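PDB 6DRU: glycosyl hydrolases family 31 family protein from Aspergillus niger, which catalyses the release of alpha-xylose from the non-reducing terminal glucose of xyloglucan oligosaccharides. Local coordinates for residues 464-469 and 480-485; 406-411 and 418-423; 79-84 and 220-225; 622-627 and 666-671. One frame throughout, in Å; residues are numbered along the deposited sequence.

Contact 1 of 4, residues 464-469 and 480-485; sequences DHVSLS and CSMIWS
Ser-467, Leu-468 and Ser-469 pair in parallel with Ser-481, Met-482 and Ile-483 as neighbouring strands of the family 31 TIM barrel. Backbone bonds cross in both directions; Met-482 is gripped twice, its N donating to Ser-467 O and its O accepting from Ser-469 N, each at 2.9 Å. On the face of Leu-468 and Met-482, the methionine chain leaves CB with CG between the backbone N and carbonyl carbon (chi1 63°). CG then lies 3.6 Å from Leu-468 CD1, SD passes the same methyl at 4.0 Å, and the turn about the CG-SD bond (chi3 85°) carries CE to Val-466 CG2 at 3.7 Å. A flexible, apolar chain suits a buried position beside two branched residues. The opposite face is mixed: three serines share it with Ile-483, and Ser-481 OG, itself bonded to Gln-444, donates to Ser-467 OG. Trp-484, beside Asp-395 and the bound xylose, lines the active-site pocket. Leu-468 crosses its indole at about a right angle, CG standing 3.7 Å from CE3.

Contact 2 of 4, residues 406-411 and 418-423; sequences YENNGQ and IPFTLP. With BGC (beta-D-glucopyranose), chain F; GAL (beta-D-galactopyranose), chain B.
Glu-407 and Asn-408 face Phe-420 and Pro-423 across two irregular loops joined by helix 413-417. Water supplies the polar link: it accepts from Glu-407 N at 2.6 Å and donates to Phe-420 O at 2.8 Å, bridging backbones that do not bond directly. The van der Waals contacts are modest. Glu-407 CB meets Phe-420 CB at 4.1 Å, and the chain, folded at chi2 (-71°), brings its carboxylate to the Pro-423 ring from the opposite direction. Asn-408 crosses Phe-420 at about a right angle, amide and ring planes 75° apart, with ND2 3.3 Å from CD2. Asparagine suits this place because it offers both an acceptor and a donor to a second subunit, OD1 to Arg-363 and ND2 to the Pro-351 carbonyl of that subunit. In the sugar contacts, Asn-409 ND2 donates to glucose O4 at 3.1 Å. Tyr-406 OH reaches toward O3, whose position is less certain. Loops following a barrel strand, here 391-394, typically shape the substrate end of a TIM barrel, consistent with this one holding glucose of a xyloglucan product.

Contact 3 of 4, residues 79-84 and 220-225; sequences GNIILR and IVAAQP. With MAN (alpha-D-mannopyranose), chain I.
Ile-81 points its side chain at Ala-222, and the two meet CB to CB at 4.0 Å without any hydrogen bond between the segments. The isoleucine holds CG1 anti to the backbone N (chi1 -167°) and continues extended, carrying CD1 past the alanine to Ile-220. There it lies 4.2 Å from Ile-220 CG2 and 3.9 Å from Ile-220 O. A long branched chain facing a single methyl lets the two backbones come close at Ala-222, while CD1 of Ile-81 extends the apolar contact to Ile-220. Nearer the surface polar side chains come together without bonding to each other. Asn-80 also points across, its OD1 3.7 Å from Ala-222 CB. Its amide and that of Gln-224 run past each other in opposite directions with planes 81° apart, ND2 and NE2 3.9 Å from one another; this is proximity of two donors, and Gln-224 NE2 bonds instead to Val-102 O. Farther along the same strand, Arg-84 turns one guanidinium face to mannose O4, with Glu-108 as its salt-bridge partner. The contact joins two beta sheets: strand 81-85 belongs to a four-stranded antiparallel sheet, strand 216-222 to a larger mixed one, and Leu-111 of strand 108-113 touches both Ile-81 and Ala-222.

Contact 4 of 4, residues 622-627 and 666-671; sequences EKTDPK and LPQTGQ
A helix-capping aspartate joins two loops of the family 31 C-terminal domain, where Asp-625 meets Gln-668 just before helix 628-633. With CG anti to the backbone N (chi1 -161°), the Asp-625 carboxylate lies between its own chain and the other loop and serves both. OD1 accepts from Lys-627 N at 2.9 Å, on the anti side, which caps the turn leading into the helix. OD2 takes the backbone N of Gln-668 at 2.8 Å, although its modelled position is less sure. Aspartate suits the place because its short chain brings two acceptors to two separate N-H groups, and the helix start would probably favour its negative charge. The two side chains cross at about a right angle, with Gln-668 CB 3.5 Å from Asp-625 OD2 and the carboxylate and amide planes 38° apart. Gly-670, with phi at 112°, takes a turn conformation that strongly suits glycine. Beside the Asp-625 bond Thr-624 packs by van der Waals contact, its methyl against the backbone of 668-670, with CG2 3.6 Å from Gln-668 CG.

Contact 1 lies nearest the chain's centre and is the most buried, a parallel strand pair stitched by backbone bonds; the centres of the other three lie about 25 to 28 Å from the chain's centre. Contacts 2 and 3 are nevertheless largely buried, contact 2 beneath other subunits, whereas contact 4 is only partly so. Contact 2 shares the TIM barrel domain with contact 1 but consists of irregular loops, with water and other subunits supplying polar links. Contact 3 also uses strands, yet from two different sheets, so side chains carry the contact and no hydrogen bond crosses it. Contact 4, in the C-terminal domain, relies on one carboxylate between loops. Contacts 3 and 4 touch lightly, Pro-225 O lying 4.0 Å from Lys-623 CE.

Contact 1 of 4, residues 464-469 and 480-485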
loop_
_atom_site.group_PDB
_atom_site.type_symbol
_atom_site.label_atom_id
_atom_site.label_comp_id
_atom_site.label_asym_id
_atom_site.label_seq_id
_atom_site.Cartn_x
_atom_site.Cartn_y
_atom_site.Cartn_z
ATOM N N ASP A 464 -35.805 8.906 -29.565
ATOM C CA ASP A 464 -36.024 8.327 -30.884
ATOM C C ASP A 464 -35.470 6.916 -30.984
ATOM O O ASP A 464 -35.985 6.105 -31.762
ATOM C CB ASP A 464 -35.380 9.199 -31.966
ATOM C CG ASP A 464 -36.216 10.413 -32.313
ATOM O OD1 ASP A 464 -37.278 10.610 -31.685
ATOM O OD2 ASP A 464 -35.805 11.175 -33.213
ATOM N N HIS A 465 -34.433 6.609 -30.209
ATOM C CA HIS A 465 -33.784 5.309 -30.236
ATOM C C HIS A 465 -33.413 4.918 -28.813
ATOM O O HIS A 465 -33.418 5.745 -27.896
ATOM C CB HIS A 465 -32.551 5.334 -31.145
ATOM C CG HIS A 465 -32.786 6.021 -32.454
ATOM N ND1 HIS A 465 -33.411 5.404 -33.517
ATOM C CD2 HIS A 465 -32.501 7.280 -32.863
ATOM C CE1 HIS A 465 -33.490 6.251 -34.530
ATOM N NE2 HIS A 465 -32.945 7.395 -34.158
ATOM N N VAL A 466 -33.090 3.639 -28.627
ATOM C CA VAL A 466 -32.755 3.094 -27.319
ATOM C C VAL A 466 -31.426 2.359 -27.401
ATOM O O VAL A 466 -30.897 2.087 -28.478
ATOM C CB VAL A 466 -33.847 2.149 -26.775
ATOM C CG1 VAL A 466 -35.202 2.825 -26.791
ATOM C CG2 VAL A 466 -33.877 0.865 -27.587
ATOM N N SER A 467 -30.887 2.042 -26.225
ATOM C CA SER A 467 -29.717 1.192 -26.093
ATOM C C SER A 467 -30.029 0.080 -25.103
ATOM O O SER A 467 -30.835 0.253 -24.184
ATOM C CB SER A 467 -28.482 1.978 -25.631
ATOM O OG SER A 467 -28.591 2.350 -24.269
ATOM N N LEU A 468 -29.394 -1.071 -25.303
ATOM C CA LEU A 468 -29.594 -2.241 -24.456
ATOM C C LEU A 468 -28.316 -2.467 -23.659
ATOM O O LEU A 468 -27.280 -2.831 -24.226
ATOM C CB LEU A 468 -29.957 -3.465 -25.296
ATOM C CG LEU A 468 -30.202 -4.791 -24.575
ATOM C CD1 LEU A 468 -31.324 -4.664 -23.558
ATOM C CD2 LEU A 468 -30.523 -5.880 -25.583
ATOM N N SER A 469 -28.390 -2.246 -22.349
ATOM C CA SER A 469 -27.239 -2.343 -21.464
ATOM C C SER A 469 -27.457 -3.441 -20.433
ATOM O O SER A 469 -28.590 -3.728 -20.035
ATOM C CB SER A 469 -26.977 -1.006 -20.757
ATOM O OG SER A 469 -26.067 -1.162 -19.683
ATOM N N CYS A 480 -31.822 6.955 -22.467
ATOM C CA CYS A 480 -32.603 6.131 -23.384
ATOM C C CYS A 480 -32.020 4.723 -23.405
ATOM O O CYS A 480 -31.526 4.267 -24.441
ATOM C CB CYS A 480 -32.602 6.724 -24.797
ATOM S SG CYS A 480 -33.268 8.404 -24.958
ATOM N N SER A 481 -32.070 4.029 -22.270
ATOM C CA SER A 481 -31.350 2.776 -22.105
ATOM C C SER A 481 -32.161 1.841 -21.221
ATOM O O SER A 481 -32.706 2.263 -20.198
ATOM C CB SER A 481 -29.965 3.016 -21.492
ATOM O OG SER A 481 -29.225 1.811 -21.409
ATOM N N MET A 482 -32.232 0.574 -21.621
ATOM C CA MET A 482 -32.942 -0.452 -20.872
ATOM C C MET A 482 -31.955 -1.492 -20.356
ATOM O O MET A 482 -30.987 -1.839 -21.039
ATOM C CB MET A 482 -34.019 -1.122 -21.733
ATOM C CG MET A 482 -33.484 -1.876 -22.938
ATOM S SD MET A 482 -34.780 -2.659 -23.915
ATOM C CE MET A 482 -35.280 -1.299 -24.966
ATOM N N ILE A 483 -32.202 -1.978 -19.144
ATOM C CA ILE A 483 -31.343 -2.959 -18.493
ATOM C C ILE A 483 -31.980 -4.332 -18.650
ATOM O O ILE A 483 -33.206 -4.471 -18.566
ATOM C CB ILE A 483 -31.151 -2.612 -17.002
ATOM C CG1 ILE A 483 -30.611 -1.189 -16.839
ATOM C CG2 ILE A 483 -30.212 -3.601 -16.333
ATOM C CD1 ILE A 483 -29.235 -0.984 -17.408
ATOM N N TRP A 484 -31.154 -5.353 -18.880
ATOM C CA TRP A 484 -31.638 -6.724 -18.918
ATOM C C TRP A 484 -30.793 -7.575 -17.980
ATOM O O TRP A 484 -29.636 -7.256 -17.697
ATOM C CB TRP A 484 -31.653 -7.292 -20.354
ATOM C CG TRP A 484 -30.481 -8.136 -20.759
ATOM C CD1 TRP A 484 -30.402 -9.498 -20.709
ATOM C CD2 TRP A 484 -29.247 -7.685 -21.329
ATOM N NE1 TRP A 484 -29.188 -9.922 -21.187
ATOM C CE2 TRP A 484 -28.458 -8.829 -21.575
ATOM C CE3 TRP A 484 -28.724 -6.427 -21.643
ATOM C CZ2 TRP A 484 -27.179 -8.752 -22.120
ATOM C CZ3 TRP A 484 -27.453 -6.353 -22.185
ATOM C CH2 TRP A 484 -26.694 -7.508 -22.413
ATOM N N SER A 485 -31.393 -8.659 -17.489
ATOM C CA SER A 485 -30.864 -9.395 -16.346
ATOM C C SER A 485 -29.623 -10.224 -16.658
ATOM O O SER A 485 -29.140 -10.920 -15.760
ATOM C CB SER A 485 -31.954 -10.300 -15.772
ATOM O OG SER A 485 -32.425 -11.211 -16.749
#

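Contact 2 of 4, residues 406-411 and 418-423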
loop_
_atom_site.group_PDB
_atom_site.type_symbol
_atom_site.label_atom_id
_atom_site.label_comp_id
_atom_site.label_asym_id
_atom_site.label_seq_id
_atom_site.Cartn_x
_atom_site.Cartn_y
_atom_site.Cartn_z
ATOM N N TYR A 406 -14.774 -13.457 -13.140
ATOM C CA TYR A 406 -13.514 -14.173 -13.243
ATOM C C TYR A 406 -12.698 -13.587 -14.383
ATOM O O TYR A 406 -13.246 -13.027 -15.338
ATOM C CB TYR A 406 -13.738 -15.675 -13.469
ATOM C CG TYR A 406 -14.797 -15.987 -14.505
ATOM C CD1 TYR A 406 -14.487 -16.025 -15.858
ATOM C CD2 TYR A 406 -16.110 -16.243 -14.128
ATOM C CE1 TYR A 406 -15.456 -16.309 -16.806
ATOM C CE2 TYR A 406 -17.084 -16.527 -15.067
ATOM C CZ TYR A 406 -16.751 -16.559 -16.403
ATOM O OH TYR A 406 -17.717 -16.843 -17.341
ATOM N N GLU A 407 -11.381 -13.712 -14.274
ATOM C CA GLU A 407 -10.489 -13.246 -15.321
ATOM C C GLU A 407 -10.270 -14.340 -16.363
ATOM O O GLU A 407 -10.691 -15.487 -16.198
ATOM C CB GLU A 407 -9.153 -12.793 -14.727
ATOM C CG GLU A 407 -9.106 -11.320 -14.355
ATOM C CD GLU A 407 -9.074 -10.409 -15.570
ATOM O OE1 GLU A 407 -8.879 -10.915 -16.697
ATOM O OE2 GLU A 407 -9.246 -9.185 -15.399
ATOM N N ASN A 408 -9.612 -13.956 -17.459
ATOM C CA ASN A 408 -9.273 -14.875 -18.549
ATOM C C ASN A 408 -10.536 -15.419 -19.215
ATOM O O ASN A 408 -10.689 -16.623 -19.430
ATOM C CB ASN A 408 -8.365 -16.007 -18.061
ATOM C CG ASN A 408 -7.097 -15.491 -17.406
ATOM O OD1 ASN A 408 -6.222 -14.935 -18.071
ATOM N ND2 ASN A 408 -6.996 -15.667 -16.092
ATOM N N ASN A 409 -11.453 -14.506 -19.530
ATOM C CA ASN A 409 -12.698 -14.882 -20.181
ATOM C C ASN A 409 -12.421 -15.553 -21.522
ATOM O O ASN A 409 -11.410 -15.291 -22.180
ATOM C CB ASN A 409 -13.583 -13.649 -20.373
ATOM C CG ASN A 409 -15.015 -14.005 -20.716
ATOM O OD1 ASN A 409 -15.407 -15.170 -20.662
ATOM N ND2 ASN A 409 -15.807 -12.998 -21.070
ATOM N N GLY A 410 -13.335 -16.431 -21.927
ATOM C CA GLY A 410 -13.194 -17.157 -23.169
ATOM C C GLY A 410 -12.307 -18.378 -23.106
ATOM O O GLY A 410 -12.302 -19.168 -24.059
ATOM N N GLN A 411 -11.558 -18.566 -22.025
ATOM C CA GLN A 411 -10.682 -19.718 -21.888
ATOM C C GLN A 411 -11.439 -20.843 -21.181
ATOM O O GLN A 411 -12.645 -20.748 -20.937
ATOM C CB GLN A 411 -9.398 -19.312 -21.165
ATOM C CG GLN A 411 -8.578 -18.271 -21.927
ATOM C CD GLN A 411 -7.256 -17.942 -21.259
ATOM O OE1 GLN A 411 -6.987 -16.787 -20.926
ATOM N NE2 GLN A 411 -6.421 -18.956 -21.066
ATOM N N ILE A 418 -9.404 -20.432 -11.763
ATOM C CA ILE A 418 -8.195 -20.090 -11.004
ATOM C C ILE A 418 -8.343 -18.678 -10.450
ATOM O O ILE A 418 -8.650 -17.741 -11.214
ATOM C CB ILE A 418 -6.947 -20.205 -11.895
ATOM C CG1 ILE A 418 -6.856 -21.604 -12.502
ATOM C CG2 ILE A 418 -5.691 -19.903 -11.093
ATOM C CD1 ILE A 418 -5.745 -21.757 -13.511
ATOM N N PRO A 419 -8.141 -18.460 -9.150
ATOM C CA PRO A 419 -8.478 -17.163 -8.534
ATOM C C PRO A 419 -7.480 -16.059 -8.872
ATOM O O PRO A 419 -6.789 -15.517 -8.004
ATOM C CB PRO A 419 -8.491 -17.508 -7.040
ATOM C CG PRO A 419 -7.511 -18.619 -6.908
ATOM C CD PRO A 419 -7.664 -19.439 -8.157
ATOM N N PHE A 420 -7.409 -15.705 -10.153
ATOM C CA PHE A 420 -6.690 -14.501 -10.544
ATOM C C PHE A 420 -7.465 -13.281 -10.060
ATOM O O PHE A 420 -8.677 -13.180 -10.274
ATOM C CB PHE A 420 -6.506 -14.450 -12.062
ATOM C CG PHE A 420 -5.469 -15.410 -12.585
ATOM C CD1 PHE A 420 -4.121 -15.088 -12.545
ATOM C CD2 PHE A 420 -5.844 -16.628 -13.131
ATOM C CE1 PHE A 420 -3.166 -15.968 -13.030
ATOM C CE2 PHE A 420 -4.893 -17.510 -13.619
ATOM C CZ PHE A 420 -3.555 -17.180 -13.567
ATOM N N THR A 421 -6.767 -12.356 -9.404
ATOM C CA THR A 421 -7.428 -11.214 -8.786
ATOM C C THR A 421 -8.048 -10.306 -9.841
ATOM O O THR A 421 -7.465 -10.072 -10.905
ATOM C CB THR A 421 -6.439 -10.420 -7.934
ATOM O OG1 THR A 421 -5.662 -11.321 -7.134
ATOM C CG2 THR A 421 -7.181 -9.457 -7.019
ATOM N N LEU A 422 -9.242 -9.800 -9.546
ATOM C CA LEU A 422 -9.889 -8.868 -10.455
ATOM C C LEU A 422 -9.082 -7.572 -10.533
ATOM O O LEU A 422 -8.534 -7.116 -9.524
ATOM C CB LEU A 422 -11.318 -8.587 -10.000
ATOM C CG LEU A 422 -12.264 -9.780 -10.156
ATOM C CD1 LEU A 422 -13.684 -9.417 -9.746
ATOM C CD2 LEU A 422 -12.230 -10.311 -11.584
ATOM N N PRO A 423 -8.992 -6.955 -11.712
ATOM C CA PRO A 423 -7.997 -5.896 -11.925
ATOM C C PRO A 423 -8.455 -4.547 -11.383
ATOM O O PRO A 423 -9.580 -4.106 -11.634
ATOM C CB PRO A 423 -7.848 -5.860 -13.449
ATOM C CG PRO A 423 -9.196 -6.270 -13.947
ATOM C CD PRO A 423 -9.750 -7.255 -12.940
HETATM C C2 BGC F . -18.735 -17.412 -20.963
HETATM C C3 BGC F . -18.613 -16.025 -20.435
HETATM C C4 BGC F . -18.766 -15.015 -21.588
HETATM C C5 BGC F . -20.014 -15.308 -22.373
HETATM C C6 BGC F . -20.086 -14.387 -23.584
HETATM C C1 BGC F . -20.051 -17.518 -21.689
HETATM O O2 BGC F . -18.688 -18.370 -19.883
HETATM O O3 BGC F . -17.377 -15.875 -19.836
HETATM O O4 BGC F . -18.849 -13.708 -21.067
HETATM O O5 BGC F . -20.005 -16.649 -22.823
HETATM O O6 BGC F . -20.998 -14.913 -24.525
HETATM C C1 GAL B . -17.062 -24.336 -22.435
HETATM C C2 GAL B . -16.312 -25.158 -23.457
HETATM C C3 GAL B . -14.973 -24.873 -23.707
HETATM C C4 GAL B . -14.756 -23.373 -23.738
HETATM C C5 GAL B . -15.506 -22.666 -22.628
HETATM C C6 GAL B . -15.308 -21.172 -22.775
HETATM O O2 GAL B . -16.511 -26.533 -23.211
HETATM O O3 GAL B . -14.543 -25.614 -24.824
HETATM O O4 GAL B . -15.174 -22.859 -24.981
HETATM O O5 GAL B . -16.880 -22.967 -22.712
HETATM O O6 GAL B . -16.082 -20.489 -21.813
HETATM O O HOH W 1 -10.218 -14.690 -12.123
#

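Contact 3 of 4, residues 79-84 and 220-225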
loop_
_atom_site.group_PDB
_atom_site.type_symbol
_atom_site.label_atom_id
_atom_site.label_comp_id
_atom_site.label_asym_id
_atom_site.label_seq_id
_atom_site.Cartn_x
_atom_site.Cartn_y
_atom_site.Cartn_z
ATOM N N GLY A 79 -39.005 20.157 5.315
ATOM C CA GLY A 79 -40.140 19.304 5.004
ATOM C C GLY A 79 -40.578 18.535 6.233
ATOM O O GLY A 79 -40.792 19.110 7.306
ATOM N N ASN A 80 -40.703 17.216 6.092
ATOM C CA ASN A 80 -41.108 16.357 7.195
ATOM C C ASN A 80 -39.938 15.604 7.814
ATOM O O ASN A 80 -40.154 14.752 8.682
ATOM C CB ASN A 80 -42.194 15.371 6.740
ATOM C CG ASN A 80 -41.755 14.488 5.579
ATOM O OD1 ASN A 80 -40.572 14.202 5.405
ATOM N ND2 ASN A 80 -42.721 14.045 4.779
ATOM N N ILE A 81 -38.709 15.894 7.390
ATOM C CA ILE A 81 -37.516 15.273 7.956
ATOM C C ILE A 81 -36.825 16.287 8.856
ATOM O O ILE A 81 -36.791 17.488 8.554
ATOM C CB ILE A 81 -36.569 14.750 6.854
ATOM C CG1 ILE A 81 -35.506 13.828 7.452
ATOM C CG2 ILE A 81 -35.895 15.887 6.106
ATOM C CD1 ILE A 81 -34.615 13.178 6.415
ATOM N N ILE A 82 -36.310 15.812 9.987
ATOM C CA ILE A 82 -35.626 16.657 10.958
ATOM C C ILE A 82 -34.269 16.045 11.266
ATOM O O ILE A 82 -34.150 14.829 11.445
ATOM C CB ILE A 82 -36.454 16.819 12.253
ATOM C CG1 ILE A 82 -37.687 17.690 12.002
ATOM C CG2 ILE A 82 -35.612 17.404 13.375
ATOM C CD1 ILE A 82 -38.457 18.024 13.264
ATOM N N LEU A 83 -33.247 16.894 11.328
ATOM C CA LEU A 83 -31.912 16.491 11.740
ATOM C C LEU A 83 -31.655 16.979 13.158
ATOM O O LEU A 83 -31.971 18.123 13.499
ATOM C CB LEU A 83 -30.854 17.058 10.791
ATOM C CG LEU A 83 -29.454 17.296 11.364
ATOM C CD1 LEU A 83 -28.708 15.987 11.587
ATOM C CD2 LEU A 83 -28.661 18.231 10.464
ATOM N N ARG A 84 -31.092 16.103 13.984
ATOM C CA ARG A 84 -30.728 16.441 15.356
ATOM C C ARG A 84 -29.292 15.996 15.599
ATOM O O ARG A 84 -29.010 14.795 15.646
ATOM C CB ARG A 84 -31.678 15.786 16.360
ATOM C CG ARG A 84 -33.043 16.449 16.448
ATOM C CD ARG A 84 -33.762 16.071 17.736
ATOM N NE ARG A 84 -35.024 16.790 17.888
ATOM C CZ ARG A 84 -36.215 16.287 17.579
ATOM N NH1 ARG A 84 -36.315 15.055 17.100
ATOM N NH2 ARG A 84 -37.308 17.018 17.750
ATOM N N ILE A 220 -30.390 11.346 2.359
ATOM C CA ILE A 220 -31.483 10.631 3.010
ATOM C C ILE A 220 -32.759 11.443 2.832
ATOM O O ILE A 220 -32.764 12.661 3.050
ATOM C CB ILE A 220 -31.186 10.363 4.499
ATOM C CG1 ILE A 220 -32.345 9.609 5.154
ATOM C CG2 ILE A 220 -30.884 11.655 5.246
ATOM C CD1 ILE A 220 -32.048 9.140 6.560
ATOM N N VAL A 221 -33.833 10.772 2.423
ATOM C CA VAL A 221 -35.121 11.410 2.180
ATOM C C VAL A 221 -36.199 10.609 2.894
ATOM O O VAL A 221 -36.185 9.373 2.872
ATOM C CB VAL A 221 -35.420 11.529 0.669
ATOM C CG1 VAL A 221 -35.325 10.170 -0.010
ATOM C CG2 VAL A 221 -36.786 12.154 0.443
ATOM N N ALA A 222 -37.127 11.312 3.539
ATOM C CA ALA A 222 -38.182 10.695 4.329
ATOM C C ALA A 222 -39.531 10.784 3.626
ATOM O O ALA A 222 -39.794 11.712 2.857
ATOM C CB ALA A 222 -38.287 11.353 5.708
ATOM N N ALA A 223 -40.388 9.803 3.906
ATOM C CA ALA A 223 -41.760 9.805 3.421
ATOM C C ALA A 223 -42.642 9.113 4.449
ATOM O O ALA A 223 -42.172 8.305 5.255
ATOM C CB ALA A 223 -41.886 9.120 2.057
ATOM N N GLN A 224 -43.932 9.436 4.412
ATOM C CA GLN A 224 -44.869 8.831 5.349
ATOM C C GLN A 224 -44.969 7.328 5.093
ATOM O O GLN A 224 -44.886 6.889 3.942
ATOM C CB GLN A 224 -46.245 9.483 5.231
ATOM C CG GLN A 224 -46.259 10.962 5.586
ATOM C CD GLN A 224 -45.827 11.220 7.016
ATOM O OE1 GLN A 224 -46.052 10.396 7.902
ATOM N NE2 GLN A 224 -45.201 12.368 7.247
ATOM N N PRO A 225 -45.141 6.518 6.140
ATOM C CA PRO A 225 -45.052 5.063 5.970
ATOM C C PRO A 225 -46.124 4.527 5.032
ATOM O O PRO A 225 -47.230 5.067 4.937
ATOM C CB PRO A 225 -45.229 4.525 7.394
ATOM C CG PRO A 225 -45.896 5.624 8.143
ATOM C CD PRO A 225 -45.400 6.898 7.539
HETATM C C1 MAN I . -36.588 11.334 22.909
HETATM C C2 MAN I . -37.669 12.242 23.450
HETATM C C3 MAN I . -38.224 13.095 22.329
HETATM C C4 MAN I . -37.110 13.736 21.527
HETATM C C5 MAN I . -36.033 12.724 21.193
HETATM C C6 MAN I . -34.891 13.429 20.497
HETATM O O2 MAN I . -37.138 13.075 24.455
HETATM O O3 MAN I . -39.031 14.108 22.881
HETATM O O4 MAN I . -37.642 14.252 20.329
HETATM O O5 MAN I . -35.553 12.118 22.371
HETATM O O6 MAN I . -34.196 14.217 21.438
#

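Contact 4 of 4, residues 622-627 and 666-671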
loop_
_atom_site.group_PDB
_atom_site.type_symbol
_atom_site.label_atom_id
_atom_site.label_comp_id
_atom_site.label_asym_id
_atom_site.label_seq_id
_atom_site.Cartn_x
_atom_site.Cartn_y
_atom_site.Cartn_z
ATOM N N GLU A 622 -49.452 -2.284 0.951
ATOM C CA GLU A 622 -48.965 -2.337 2.327
ATOM C C GLU A 622 -49.884 -1.558 3.257
ATOM O O GLU A 622 -50.185 -2.013 4.366
ATOM C CB GLU A 622 -47.540 -1.799 2.434
ATOM C CG GLU A 622 -46.888 -2.156 3.765
ATOM C CD GLU A 622 -45.664 -1.321 4.077
ATOM O OE1 GLU A 622 -45.828 -0.124 4.394
ATOM O OE2 GLU A 622 -44.540 -1.864 4.017
ATOM N N LYS A 623 -50.330 -0.375 2.824
ATOM C CA LYS A 623 -51.310 0.378 3.599
ATOM C C LYS A 623 -52.584 -0.430 3.807
ATOM O O LYS A 623 -53.218 -0.343 4.865
ATOM C CB LYS A 623 -51.639 1.693 2.893
ATOM C CG LYS A 623 -50.559 2.756 2.972
ATOM C CD LYS A 623 -50.806 3.842 1.932
ATOM C CE LYS A 623 -50.237 5.185 2.364
ATOM N NZ LYS A 623 -50.476 6.236 1.336
ATOM N N THR A 624 -52.977 -1.219 2.808
ATOM C CA THR A 624 -54.249 -1.946 2.864
ATOM C C THR A 624 -54.095 -3.321 3.508
ATOM O O THR A 624 -54.535 -3.539 4.640
ATOM C CB THR A 624 -54.846 -2.090 1.468
ATOM O OG1 THR A 624 -55.072 -0.793 0.910
ATOM C CG2 THR A 624 -56.165 -2.799 1.588
ATOM N N ASP A 625 -53.498 -4.257 2.784
ATOM C CA ASP A 625 -53.440 -5.647 3.214
ATOM C C ASP A 625 -52.462 -5.818 4.367
ATOM O O ASP A 625 -51.254 -5.629 4.172
ATOM C CB ASP A 625 -53.037 -6.542 2.044
ATOM C CG ASP A 625 -53.392 -7.994 2.273
ATOM O OD1 ASP A 625 -53.216 -8.476 3.413
ATOM O OD2 ASP A 625 -53.841 -8.656 1.312
ATOM N N PRO A 626 -52.922 -6.181 5.570
ATOM C CA PRO A 626 -51.984 -6.346 6.691
ATOM C C PRO A 626 -51.071 -7.545 6.541
ATOM O O PRO A 626 -49.979 -7.542 7.125
ATOM C CB PRO A 626 -52.910 -6.506 7.909
ATOM C CG PRO A 626 -54.276 -6.088 7.434
ATOM C CD PRO A 626 -54.314 -6.417 5.980
ATOM N N LYS A 627 -51.469 -8.564 5.778
ATOM C CA LYS A 627 -50.641 -9.755 5.643
ATOM C C LYS A 627 -49.474 -9.563 4.693
ATOM O O LYS A 627 -48.578 -10.411 4.676
ATOM C CB LYS A 627 -51.474 -10.943 5.149
ATOM C CG LYS A 627 -52.862 -11.009 5.740
ATOM C CD LYS A 627 -53.405 -12.427 5.680
ATOM C CE LYS A 627 -54.860 -12.458 5.242
ATOM N NZ LYS A 627 -54.986 -12.077 3.810
ATOM N N LEU A 666 -54.344 -12.803 -4.221
ATOM C CA LEU A 666 -54.950 -11.524 -4.560
ATOM C C LEU A 666 -54.887 -10.622 -3.337
ATOM O O LEU A 666 -55.518 -10.937 -2.316
ATOM C CB LEU A 666 -56.388 -11.715 -5.008
ATOM C CG LEU A 666 -56.556 -12.653 -6.199
ATOM C CD1 LEU A 666 -58.011 -13.031 -6.366
ATOM C CD2 LEU A 666 -56.014 -12.011 -7.465
ATOM N N PRO A 667 -54.142 -9.520 -3.375
ATOM C CA PRO A 667 -54.043 -8.658 -2.193
ATOM C C PRO A 667 -55.358 -7.949 -1.904
ATOM O O PRO A 667 -56.238 -7.816 -2.758
ATOM C CB PRO A 667 -52.945 -7.654 -2.572
ATOM C CG PRO A 667 -52.247 -8.261 -3.760
ATOM C CD PRO A 667 -53.291 -9.046 -4.476
ATOM N N GLN A 668 -55.475 -7.486 -0.664
ATOM C CA GLN A 668 -56.620 -6.692 -0.247
ATOM C C GLN A 668 -56.484 -5.272 -0.784
ATOM O O GLN A 668 -55.382 -4.717 -0.827
ATOM C CB GLN A 668 -56.719 -6.674 1.279
ATOM C CG GLN A 668 -57.918 -5.931 1.824
ATOM C CD GLN A 668 -59.099 -6.844 2.051
ATOM O OE1 GLN A 668 -59.954 -7.004 1.180
ATOM N NE2 GLN A 668 -59.155 -7.453 3.232
ATOM N N THR A 669 -57.606 -4.693 -1.216
ATOM C CA THR A 669 -57.618 -3.342 -1.762
ATOM C C THR A 669 -58.283 -2.321 -0.848
ATOM O O THR A 669 -58.127 -1.117 -1.079
ATOM C CB THR A 669 -58.315 -3.313 -3.129
ATOM O OG1 THR A 669 -59.671 -3.763 -2.989
ATOM C CG2 THR A 669 -57.580 -4.206 -4.116
ATOM N N GLY A 670 -59.010 -2.761 0.179
ATOM C CA GLY A 670 -59.639 -1.857 1.124
ATOM C C GLY A 670 -61.153 -1.830 1.084
ATOM O O GLY A 670 -61.759 -1.103 1.880
ATOM N N GLN A 671 -61.788 -2.588 0.190
ATOM C CA GLN A 671 -63.247 -2.666 0.118
ATOM C C GLN A 671 -63.654 -4.134 0.171
ATOM O O GLN A 671 -63.521 -4.858 -0.821
ATOM C CB GLN A 671 -63.781 -1.993 -1.145
ATOM C CG GLN A 671 -63.426 -0.519 -1.295
ATOM C CD GLN A 671 -62.065 -0.300 -1.932
ATOM O OE1 GLN A 671 -61.232 -1.205 -1.973
ATOM N NE2 GLN A 671 -61.836 0.907 -2.437
#